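PDB 4YN2: fusolin from Unidentified entomopoxvirus, which forms the crystalline spindles that enhance entomopoxvirus virulence and, judging by its family, probably attacks chitin as a lytic polysaccharide mono-oxygenase. Local coordinates for residues M32-K43 with D105-W115; I82-C92 with D161-D169. All coordinates share one frame; numbering follows the deposited sequence.

Asp110 joins the two contacts, whose centres lie about 17 Å apart. It sits in the 105-115 loop of interaction 1, yet its carboxylate faces interaction 2: Asp110 OD1 is 2.9 Å from Cys92 N, probably a hydrogen bond, and Asp110 OD2 makes a salt bridge of 2.9 Å with Arg162 NH1. Interaction 1 packs helix 31-48 on the 105-115 loop; interaction 2 packs residues 82-92 on 161-169. Their segments alternate along the chain. Interaction 2 lies nearer the glycan, with the Trp165 side chain about 7 Å from a bound N-acetylglucosamine; neither contact includes His1 or His142, which bind the zinc ion.

Interaction 1 (M32-K43 with D105-W115); sequences MCRAAYQYVYDK and DKSGVDISGSW
Met32 folds over the indole of Trp115, starting with Met32 CB, which lies over the face of the six-membered ring of Trp115, 3.6 Å from its centroid. With chi1 at -74°, Met32 CG is anti to the carbonyl carbon and packs on the backbone of Ser114, 3.4 Å from Ser114 C. Bends at chi2 and chi3 then turn the chain back across the indole: Met32 SD stands 5.0 Å from the centroid of the five-membered ring of Trp115, a long Met-aromatic contact, and Met32 CE ends 3.5 Å from Ser112 O, close also to Ile111 CG1. The ring underneath is pinned by Trp115 NE1, which donates in the indole plane to Ile111 O at 2.8 Å. This packing sets helix 31-48, in the helical region that follows the first strand of the mono-oxygenase β-sandwich, against the long loop leading to strand 118-121; the Cys14-Cys33 disulfide ties the same helix to helix 10-15. Farther along, Ala36 CB comes to 3.2 Å from Gly108 O, a close approach of helix and loop at a residue without a side chain. Ile111 CG2 lies over one face of the Tyr39 ring, 3.9 Å from its centroid. Lys43, fully extended, brings NZ to Asp105 OD2 in a 3.1 Å salt bridge, while His97 O is its strongest partner. The other carboxylate oxygen, OD1, accepts from Ser107 N and closes an Asx turn.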
loop_
_atom_site.group_PDB
_atom_site.type_symbol
_atom_site.label_atom_id
_atom_site.label_comp_id
_atom_site.label_asym_id
_atom_site.label_seq_id
_atom_site.Cartn_x
_atom_site.Cartn_y
_atom_site.Cartn_z
ATOM N N MET A 32 -1.476 -11.759 -2.009
ATOM C CA MET A 32 -1.317 -10.736 -3.057
ATOM C C MET A 32 0.098 -10.712 -3.571
ATOM O O MET A 32 0.285 -10.552 -4.779
ATOM C CB MET A 32 -1.765 -9.345 -2.600
ATOM C CG MET A 32 -3.262 -9.202 -2.514
ATOM S SD MET A 32 -4.229 -9.784 -3.948
ATOM C CE MET A 32 -3.560 -8.749 -5.226
ATOM N N CYS A 33 1.093 -10.881 -2.694
ATOM C CA CYS A 33 2.483 -10.976 -3.136
ATOM C C CYS A 33 2.659 -12.199 -4.034
ATOM O O CYS A 33 3.359 -12.122 -5.043
ATOM C CB CYS A 33 3.432 -11.025 -1.944
ATOM S SG CYS A 33 3.300 -9.581 -0.854
ATOM N N ARG A 34 2.016 -13.312 -3.678
ATOM C CA ARG A 34 2.114 -14.528 -4.477
ATOM C C ARG A 34 1.417 -14.314 -5.818
ATOM O O ARG A 34 1.961 -14.715 -6.843
ATOM C CB ARG A 34 1.540 -15.744 -3.737
ATOM C CG ARG A 34 1.769 -17.043 -4.511
ATOM C CD ARG A 34 1.351 -18.289 -3.748
ATOM N NE ARG A 34 -0.056 -18.231 -3.338
ATOM C CZ ARG A 34 -0.510 -17.995 -2.104
ATOM N NH1 ARG A 34 0.336 -17.793 -1.097
ATOM N NH2 ARG A 34 -1.814 -17.965 -1.867
ATOM N N ALA A 35 0.243 -13.659 -5.827
ATOM C CA ALA A 35 -0.452 -13.368 -7.083
ATOM C C ALA A 35 0.396 -12.428 -7.971
ATOM O O ALA A 35 0.454 -12.647 -9.171
ATOM C CB ALA A 35 -1.822 -12.753 -6.810
ATOM N N ALA A 36 1.105 -11.449 -7.381
ATOM C CA ALA A 36 1.956 -10.526 -8.163
ATOM C C ALA A 36 3.093 -11.269 -8.837
ATOM O O ALA A 36 3.388 -11.026 -10.010
ATOM C CB ALA A 36 2.509 -9.434 -7.287
ATOM N N TYR A 37 3.712 -12.193 -8.104
ATOM C CA TYR A 37 4.776 -13.022 -8.660
ATOM C C TYR A 37 4.218 -13.868 -9.809
ATOM O O TYR A 37 4.758 -13.854 -10.917
ATOM C CB TYR A 37 5.360 -13.920 -7.559
ATOM C CG TYR A 37 6.530 -14.763 -8.003
ATOM C CD1 TYR A 37 6.334 -15.984 -8.639
ATOM C CD2 TYR A 37 7.837 -14.369 -7.740
ATOM C CE1 TYR A 37 7.412 -16.752 -9.078
ATOM C CE2 TYR A 37 8.922 -15.134 -8.163
ATOM C CZ TYR A 37 8.706 -16.338 -8.806
ATOM O OH TYR A 37 9.789 -17.096 -9.178
ATOM N N GLN A 38 3.112 -14.567 -9.542
ATOM C CA GLN A 38 2.519 -15.488 -10.504
ATOM C C GLN A 38 1.928 -14.778 -11.719
ATOM O O GLN A 38 1.963 -15.350 -12.803
ATOM C CB GLN A 38 1.508 -16.412 -9.823
ATOM C CG GLN A 38 2.266 -17.361 -8.874
ATOM C CD GLN A 38 1.401 -18.265 -8.039
ATOM O OE1 GLN A 38 0.191 -18.096 -7.955
ATOM N NE2 GLN A 38 2.021 -19.244 -7.376
ATOM N N TYR A 39 1.473 -13.529 -11.574
ATOM C CA TYR A 39 0.986 -12.708 -12.685
ATOM C C TYR A 39 2.098 -12.468 -13.737
ATOM O O TYR A 39 1.889 -12.688 -14.927
ATOM C CB TYR A 39 0.511 -11.357 -12.128
ATOM C CG TYR A 39 -0.014 -10.403 -13.169
ATOM C CD1 TYR A 39 -1.364 -10.370 -13.488
ATOM C CD2 TYR A 39 0.825 -9.488 -13.788
ATOM C CE1 TYR A 39 -1.865 -9.467 -14.419
ATOM C CE2 TYR A 39 0.338 -8.583 -14.726
ATOM C CZ TYR A 39 -1.010 -8.578 -15.041
ATOM O OH TYR A 39 -1.486 -7.671 -15.952
ATOM N N VAL A 40 3.264 -12.001 -13.288
ATOM C CA VAL A 40 4.404 -11.734 -14.179
ATOM C C VAL A 40 4.963 -13.073 -14.718
ATOM O O VAL A 40 5.296 -13.161 -15.899
ATOM C CB VAL A 40 5.502 -10.895 -13.479
ATOM C CG1 VAL A 40 6.763 -10.797 -14.345
ATOM C CG2 VAL A 40 4.976 -9.501 -13.158
ATOM N N TYR A 41 5.075 -14.090 -13.854
ATOM C CA TYR A 41 5.547 -15.431 -14.248
ATOM C C TYR A 41 4.688 -15.982 -15.405
ATOM O O TYR A 41 5.218 -16.303 -16.469
ATOM C CB TYR A 41 5.468 -16.378 -13.037
ATOM C CG TYR A 41 6.042 -17.763 -13.233
ATOM C CD1 TYR A 41 5.315 -18.753 -13.890
ATOM C CD2 TYR A 41 7.230 -18.135 -12.621
ATOM C CE1 TYR A 41 5.791 -20.059 -13.989
ATOM C CE2 TYR A 41 7.709 -19.441 -12.701
ATOM C CZ TYR A 41 6.980 -20.407 -13.368
ATOM O OH TYR A 41 7.488 -21.686 -13.451
ATOM N N ASP A 42 3.357 -16.018 -15.209
ATOM C CA ASP A 42 2.412 -16.526 -16.215
ATOM C C ASP A 42 2.362 -15.627 -17.450
ATOM O O ASP A 42 2.253 -16.147 -18.555
ATOM C CB ASP A 42 1.006 -16.691 -15.620
ATOM C CG ASP A 42 0.916 -17.757 -14.539
ATOM O OD1 ASP A 42 1.826 -18.594 -14.460
ATOM O OD2 ASP A 42 -0.057 -17.729 -13.753
ATOM N N LYS A 43 2.478 -14.297 -17.284
ATOM C CA LYS A 43 2.482 -13.357 -18.414
ATOM C C LYS A 43 3.662 -13.647 -19.348
ATOM O O LYS A 43 3.483 -13.756 -20.568
ATOM C CB LYS A 43 2.547 -11.911 -17.893
ATOM C CG LYS A 43 2.623 -10.822 -18.936
ATOM C CD LYS A 43 2.526 -9.461 -18.257
ATOM C CE LYS A 43 2.849 -8.331 -19.188
ATOM N NZ LYS A 43 2.887 -7.035 -18.473
ATOM N N ASP A 105 9.461 -5.774 -15.786
ATOM C CA ASP A 105 8.041 -5.912 -15.548
ATOM C C ASP A 105 7.756 -6.045 -14.062
ATOM O O ASP A 105 7.971 -7.106 -13.469
ATOM C CB ASP A 105 7.512 -7.133 -16.306
ATOM C CG ASP A 105 6.002 -7.212 -16.380
ATOM O OD1 ASP A 105 5.321 -6.422 -15.663
ATOM O OD2 ASP A 105 5.490 -8.037 -17.168
ATOM N N LYS A 106 7.219 -4.966 -13.471
ATOM C CA LYS A 106 6.808 -4.945 -12.079
ATOM C C LYS A 106 5.279 -4.777 -12.009
ATOM O O LYS A 106 4.752 -4.412 -10.965
ATOM C CB LYS A 106 7.530 -3.825 -11.342
ATOM C CG LYS A 106 9.052 -3.989 -11.323
ATOM C CD LYS A 106 9.735 -2.666 -11.249
ATOM C CE LYS A 106 11.237 -2.807 -11.215
ATOM N NZ LYS A 106 11.922 -1.692 -11.906
ATOM N N SER A 107 4.561 -5.062 -13.115
ATOM C CA SER A 107 3.115 -4.832 -13.201
ATOM C C SER A 107 2.295 -5.770 -12.315
ATOM O O SER A 107 1.144 -5.461 -12.038
ATOM C CB SER A 107 2.627 -4.929 -14.644
ATOM O OG SER A 107 2.844 -6.232 -15.157
ATOM N N GLY A 108 2.880 -6.862 -11.830
ATOM C CA GLY A 108 2.194 -7.733 -10.887
ATOM C C GLY A 108 1.879 -7.018 -9.588
ATOM O O GLY A 108 0.850 -7.267 -8.960
ATOM N N VAL A 109 2.740 -6.075 -9.203
ATOM C CA VAL A 109 2.562 -5.298 -7.975
ATOM C C VAL A 109 1.440 -4.250 -8.147
ATOM O O VAL A 109 0.949 -3.724 -7.150
ATOM C CB VAL A 109 3.929 -4.669 -7.560
ATOM C CG1 VAL A 109 3.791 -3.706 -6.393
ATOM C CG2 VAL A 109 4.920 -5.770 -7.210
ATOM N N ASP A 110 1.011 -3.971 -9.379
ATOM C CA ASP A 110 -0.040 -2.999 -9.630
ATOM C C ASP A 110 -1.423 -3.623 -9.751
ATOM O O ASP A 110 -2.374 -2.879 -9.943
ATOM C CB ASP A 110 0.274 -2.197 -10.901
ATOM C CG ASP A 110 -0.454 -0.866 -10.955
ATOM O OD1 ASP A 110 -0.280 -0.053 -10.017
ATOM O OD2 ASP A 110 -1.244 -0.663 -11.893
ATOM N N ILE A 111 -1.566 -4.956 -9.613
ATOM C CA ILE A 111 -2.890 -5.576 -9.701
ATOM C C ILE A 111 -3.706 -5.199 -8.460
ATOM O O ILE A 111 -3.146 -4.903 -7.399
ATOM C CB ILE A 111 -2.833 -7.116 -9.890
ATOM C CG1 ILE A 111 -2.388 -7.841 -8.607
ATOM C CG2 ILE A 111 -1.998 -7.495 -11.126
ATOM C CD1 ILE A 111 -2.217 -9.373 -8.749
ATOM N N SER A 112 -5.026 -5.266 -8.591
ATOM C CA SER A 112 -5.940 -4.954 -7.502
ATOM C C SER A 112 -6.204 -6.191 -6.665
ATOM O O SER A 112 -6.073 -7.319 -7.138
ATOM C CB SER A 112 -7.250 -4.396 -8.057
ATOM O OG SER A 112 -6.988 -3.247 -8.842
ATOM N N GLY A 113 -6.571 -5.971 -5.419
ATOM C CA GLY A 113 -6.883 -7.063 -4.516
ATOM C C GLY A 113 -6.651 -6.740 -3.059
ATOM O O GLY A 113 -6.507 -5.580 -2.677
ATOM N N SER A 114 -6.592 -7.787 -2.243
ATOM C CA SER A 114 -6.508 -7.666 -0.794
ATOM C C SER A 114 -5.072 -7.451 -0.295
ATOM O O SER A 114 -4.594 -8.204 0.550
ATOM C CB SER A 114 -7.130 -8.899 -0.144
ATOM O OG SER A 114 -6.535 -10.097 -0.612
ATOM N N TRP A 115 -4.416 -6.368 -0.758
ATOM C CA TRP A 115 -3.065 -6.004 -0.310
ATOM C C TRP A 115 -3.094 -5.752 1.182
ATOM O O TRP A 115 -4.044 -5.139 1.676
ATOM C CB TRP A 115 -2.554 -4.764 -1.052
ATOM C CG TRP A 115 -2.303 -5.014 -2.499
ATOM C CD1 TRP A 115 -3.145 -4.743 -3.536
ATOM C CD2 TRP A 115 -1.190 -5.705 -3.056
ATOM N NE1 TRP A 115 -2.594 -5.172 -4.715
ATOM C CE2 TRP A 115 -1.407 -5.798 -4.446
ATOM C CE3 TRP A 115 -0.036 -6.283 -2.512
ATOM C CZ2 TRP A 115 -0.492 -6.413 -5.302
ATOM C CZ3 TRP A 115 0.888 -6.852 -3.366
ATOM C CH2 TRP A 115 0.641 -6.941 -4.740
HETATM O O HOH W 1 -1.004 -5.178 -13.796
HETATM O O HOH W 2 0.412 -6.284 -17.497
#

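Interaction 2 (I82-C92 with D161-D169); sequences ITQQVVPNYLC and DRVVWGNLD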
loop_
_atom_site.group_PDB
_atom_site.type_symbol
_atom_site.label_atom_id
_atom_site.label_comp_id
_atom_site.label_asym_id
_atom_site.label_seq_id
_atom_site.Cartn_x
_atom_site.Cartn_y
_atom_site.Cartn_z
ATOM N N ILE A 82 4.948 13.844 -16.774
ATOM C CA ILE A 82 4.959 12.729 -15.821
ATOM C C ILE A 82 3.727 11.846 -16.005
ATOM O O ILE A 82 3.854 10.638 -16.143
ATOM C CB ILE A 82 5.055 13.228 -14.350
ATOM C CG1 ILE A 82 6.381 13.968 -14.084
ATOM C CG2 ILE A 82 4.870 12.056 -13.347
ATOM C CD1 ILE A 82 7.667 13.186 -14.402
ATOM N N THR A 83 2.551 12.464 -16.016
ATOM C CA THR A 83 1.266 11.783 -16.092
ATOM C C THR A 83 1.019 11.107 -17.440
ATOM O O THR A 83 0.315 10.114 -17.455
ATOM C CB THR A 83 0.134 12.789 -15.785
ATOM O OG1 THR A 83 0.296 13.277 -14.449
ATOM C CG2 THR A 83 -1.263 12.203 -15.928
ATOM N N GLN A 84 1.518 11.647 -18.554
ATOM C CA GLN A 84 1.225 11.083 -19.867
ATOM C C GLN A 84 2.380 10.340 -20.512
ATOM O O GLN A 84 2.104 9.520 -21.373
ATOM C CB GLN A 84 0.752 12.197 -20.811
ATOM C CG GLN A 84 -0.456 12.966 -20.265
ATOM C CD GLN A 84 -1.703 12.114 -20.121
ATOM O OE1 GLN A 84 -1.850 11.053 -20.745
ATOM N NE2 GLN A 84 -2.608 12.524 -19.248
ATOM N N GLN A 85 3.638 10.577 -20.113
ATOM C CA GLN A 85 4.776 9.921 -20.766
ATOM C C GLN A 85 5.679 9.112 -19.828
ATOM O O GLN A 85 6.129 8.046 -20.240
ATOM C CB GLN A 85 5.617 10.981 -21.491
ATOM C CG GLN A 85 4.785 11.802 -22.476
ATOM C CD GLN A 85 5.599 12.835 -23.205
ATOM O OE1 GLN A 85 5.963 13.866 -22.634
ATOM N NE2 GLN A 85 5.907 12.600 -24.475
ATOM N N VAL A 86 5.928 9.564 -18.589
ATOM C CA VAL A 86 6.862 8.891 -17.689
ATOM C C VAL A 86 6.196 7.769 -16.899
ATOM O O VAL A 86 6.702 6.650 -16.913
ATOM C CB VAL A 86 7.544 9.891 -16.742
ATOM C CG1 VAL A 86 8.648 9.216 -15.939
ATOM C CG2 VAL A 86 8.105 11.075 -17.532
ATOM N N VAL A 87 5.139 8.073 -16.141
ATOM C CA VAL A 87 4.407 7.042 -15.396
ATOM C C VAL A 87 2.924 7.192 -15.757
ATOM O O VAL A 87 2.124 7.631 -14.934
ATOM C CB VAL A 87 4.671 7.063 -13.868
ATOM C CG1 VAL A 87 4.046 5.839 -13.191
ATOM C CG2 VAL A 87 6.167 7.112 -13.575
ATOM N N PRO A 88 2.551 6.905 -17.017
ATOM C CA PRO A 88 1.147 7.070 -17.412
ATOM C C PRO A 88 0.219 6.010 -16.845
ATOM O O PRO A 88 -0.965 6.274 -16.659
ATOM C CB PRO A 88 1.196 6.980 -18.938
ATOM C CG PRO A 88 2.357 6.133 -19.235
ATOM C CD PRO A 88 3.371 6.413 -18.148
ATOM N N ASN A 89 0.746 4.806 -16.625
ATOM C CA ASN A 89 0.001 3.666 -16.129
ATOM C C ASN A 89 0.899 2.828 -15.251
ATOM O O ASN A 89 2.096 3.111 -15.166
ATOM C CB ASN A 89 -0.463 2.824 -17.318
ATOM C CG ASN A 89 -1.243 3.567 -18.365
ATOM O OD1 ASN A 89 -0.771 3.762 -19.491
ATOM N ND2 ASN A 89 -2.477 3.930 -18.042
ATOM N N TYR A 90 0.345 1.765 -14.652
ATOM C CA TYR A 90 1.078 0.843 -13.798
ATOM C C TYR A 90 1.831 1.621 -12.733
ATOM O O TYR A 90 3.039 1.460 -12.577
ATOM C CB TYR A 90 2.019 -0.029 -14.643
ATOM C CG TYR A 90 1.278 -0.849 -15.670
ATOM C CD1 TYR A 90 0.503 -1.931 -15.293
ATOM C CD2 TYR A 90 1.359 -0.546 -17.024
ATOM C CE1 TYR A 90 -0.161 -2.712 -16.236
ATOM C CE2 TYR A 90 0.670 -1.301 -17.977
ATOM C CZ TYR A 90 -0.082 -2.391 -17.576
ATOM O OH TYR A 90 -0.764 -3.180 -18.483
ATOM N N LEU A 91 1.114 2.492 -12.018
ATOM C CA LEU A 91 1.740 3.415 -11.067
ATOM C C LEU A 91 2.534 2.707 -9.975
ATOM O O LEU A 91 3.649 3.144 -9.692
ATOM C CB LEU A 91 0.721 4.372 -10.439
ATOM C CG LEU A 91 0.502 5.668 -11.218
ATOM C CD1 LEU A 91 -0.087 5.383 -12.589
ATOM C CD2 LEU A 91 -0.357 6.627 -10.444
ATOM N N CYS A 92 2.015 1.602 -9.406
ATOM C CA CYS A 92 2.739 0.886 -8.355
ATOM C C CYS A 92 3.978 0.143 -8.872
ATOM O O CYS A 92 4.744 -0.349 -8.051
ATOM C CB CYS A 92 1.804 -0.051 -7.597
ATOM S SG CYS A 92 0.397 0.788 -6.840
ATOM N N ASP A 161 -9.905 -1.259 -7.763
ATOM C CA ASP A 161 -9.422 -0.077 -8.473
ATOM C C ASP A 161 -7.929 -0.076 -8.649
ATOM O O ASP A 161 -7.191 -0.379 -7.716
ATOM C CB ASP A 161 -9.775 1.218 -7.717
ATOM C CG ASP A 161 -11.244 1.587 -7.649
ATOM O OD1 ASP A 161 -11.987 1.242 -8.588
ATOM O OD2 ASP A 161 -11.640 2.254 -6.669
ATOM N N ARG A 162 -7.480 0.394 -9.807
ATOM C CA ARG A 162 -6.069 0.662 -10.022
ATOM C C ARG A 162 -5.782 2.011 -9.434
ATOM O O ARG A 162 -6.665 2.878 -9.440
ATOM C CB ARG A 162 -5.727 0.668 -11.512
ATOM C CG ARG A 162 -5.798 -0.706 -12.126
ATOM C CD ARG A 162 -4.481 -1.416 -12.031
ATOM N NE ARG A 162 -4.602 -2.809 -12.470
ATOM C CZ ARG A 162 -3.633 -3.526 -13.032
ATOM N NH1 ARG A 162 -2.432 -2.992 -13.245
ATOM N NH2 ARG A 162 -3.859 -4.780 -13.399
ATOM N N VAL A 163 -4.553 2.208 -8.969
ATOM C CA VAL A 163 -4.072 3.506 -8.521
ATOM C C VAL A 163 -3.665 4.226 -9.787
ATOM O O VAL A 163 -2.795 3.742 -10.509
ATOM C CB VAL A 163 -2.910 3.387 -7.510
ATOM C CG1 VAL A 163 -2.293 4.754 -7.220
ATOM C CG2 VAL A 163 -3.370 2.720 -6.214
ATOM N N VAL A 164 -4.291 5.360 -10.065
ATOM C CA VAL A 164 -4.049 6.141 -11.274
ATOM C C VAL A 164 -3.962 7.596 -10.885
ATOM O O VAL A 164 -4.450 7.958 -9.824
ATOM C CB VAL A 164 -5.149 5.886 -12.348
ATOM C CG1 VAL A 164 -5.148 4.434 -12.790
ATOM C CG2 VAL A 164 -6.544 6.275 -11.860
ATOM N N TRP A 165 -3.395 8.443 -11.738
ATOM C CA TRP A 165 -3.278 9.859 -11.406
ATOM C C TRP A 165 -4.648 10.504 -11.158
ATOM O O TRP A 165 -4.770 11.340 -10.249
ATOM C CB TRP A 165 -2.518 10.620 -12.493
ATOM C CG TRP A 165 -1.068 10.249 -12.554
ATOM C CD1 TRP A 165 -0.451 9.496 -13.507
ATOM C CD2 TRP A 165 -0.087 10.506 -11.547
ATOM N NE1 TRP A 165 0.883 9.351 -13.202
ATOM C CE2 TRP A 165 1.124 9.927 -11.982
ATOM C CE3 TRP A 165 -0.121 11.132 -10.295
ATOM C CZ2 TRP A 165 2.308 10.032 -11.246
ATOM C CZ3 TRP A 165 1.052 11.237 -9.573
ATOM C CH2 TRP A 165 2.245 10.681 -10.042
ATOM N N GLY A 166 -5.670 10.012 -11.867
ATOM C CA GLY A 166 -7.037 10.492 -11.739
ATOM C C GLY A 166 -7.707 10.224 -10.409
ATOM O O GLY A 166 -8.704 10.881 -10.108
ATOM N N ASN A 167 -7.212 9.247 -9.606
ATOM C CA ASN A 167 -7.815 8.981 -8.299
ATOM C C ASN A 167 -6.803 9.215 -7.172
ATOM O O ASN A 167 -7.003 8.726 -6.057
ATOM C CB ASN A 167 -8.473 7.595 -8.220
ATOM C CG ASN A 167 -7.567 6.409 -8.402
ATOM O OD1 ASN A 167 -6.346 6.506 -8.377
ATOM N ND2 ASN A 167 -8.153 5.258 -8.604
ATOM N N LEU A 168 -5.780 10.048 -7.435
ATOM C CA LEU A 168 -4.775 10.444 -6.458
ATOM C C LEU A 168 -4.864 11.933 -6.176
ATOM O O LEU A 168 -5.052 12.715 -7.100
ATOM C CB LEU A 168 -3.356 10.125 -6.962
ATOM C CG LEU A 168 -2.885 8.682 -6.883
ATOM C CD1 LEU A 168 -1.503 8.569 -7.492
ATOM C CD2 LEU A 168 -2.921 8.158 -5.447
ATOM N N ASP A 169 -4.665 12.315 -4.907
ATOM C CA ASP A 169 -4.642 13.700 -4.429
ATOM C C ASP A 169 -3.275 14.009 -3.844
ATOM O O ASP A 169 -2.843 13.256 -2.974
ATOM C CB ASP A 169 -5.678 13.895 -3.316
ATOM C CG ASP A 169 -7.122 13.851 -3.741
ATOM O OD1 ASP A 169 -7.419 14.288 -4.868
ATOM O OD2 ASP A 169 -7.963 13.451 -2.921
HETATM O O HOH W 3 -2.994 7.503 -14.720
HETATM O O HOH W 4 -1.761 1.898 -12.039
#
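Trp165 wedges its indole between Thr83 and Leu91, joining the end of helix 79-86 to the loop that enters strand 168-174 of the β-sandwich. The packing centres on this ring. Leu91 CD2 sits over one face, 3.9 Å from the centroid of the five-membered ring of Trp165 and only 8° off its normal; Thr83 OG1 lies over the opposite face, nearer the rim, its own hydrogen bond going to Lys79 O. Thr83 CG2, anti to the backbone N, reaches the pyrrole side at CD1, and Ile82 CG2 meets CZ2 at the benzo end. Leu91 CD2 also runs tip to tip into Leu168 CD1 at 3.7 Å, and Cys92, disulfide-bonded to Cys225, packs its SG against Val163 CB.

Among the polar contacts, one direct hydrogen bond links the segments: Trp165 NE1 donates to Val87 O at 2.7 Å, in the indole plane, gripping the first residue to leave the helix after its π-type turn. Two waters add bridges, one between Pro88 O and Trp165 N, the other from Leu91 N to Val163 O. Within 161-169, Asn167 braces the loop with both ends of its amide, ND2 donating to Arg162 O and Asn167 OD1 accepting from Val164 N at 2.9 Å.

At the margin Arg162 packs beside Tyr90, its polar partner being Asp110 in a salt bridge. Bent at chi2 (-90°), Arg162 turns its guanidinium 70° to the Tyr90 ring, and Tyr90 CD1 lies near the guanidinium edge, 3.7 Å from Arg162 NH1.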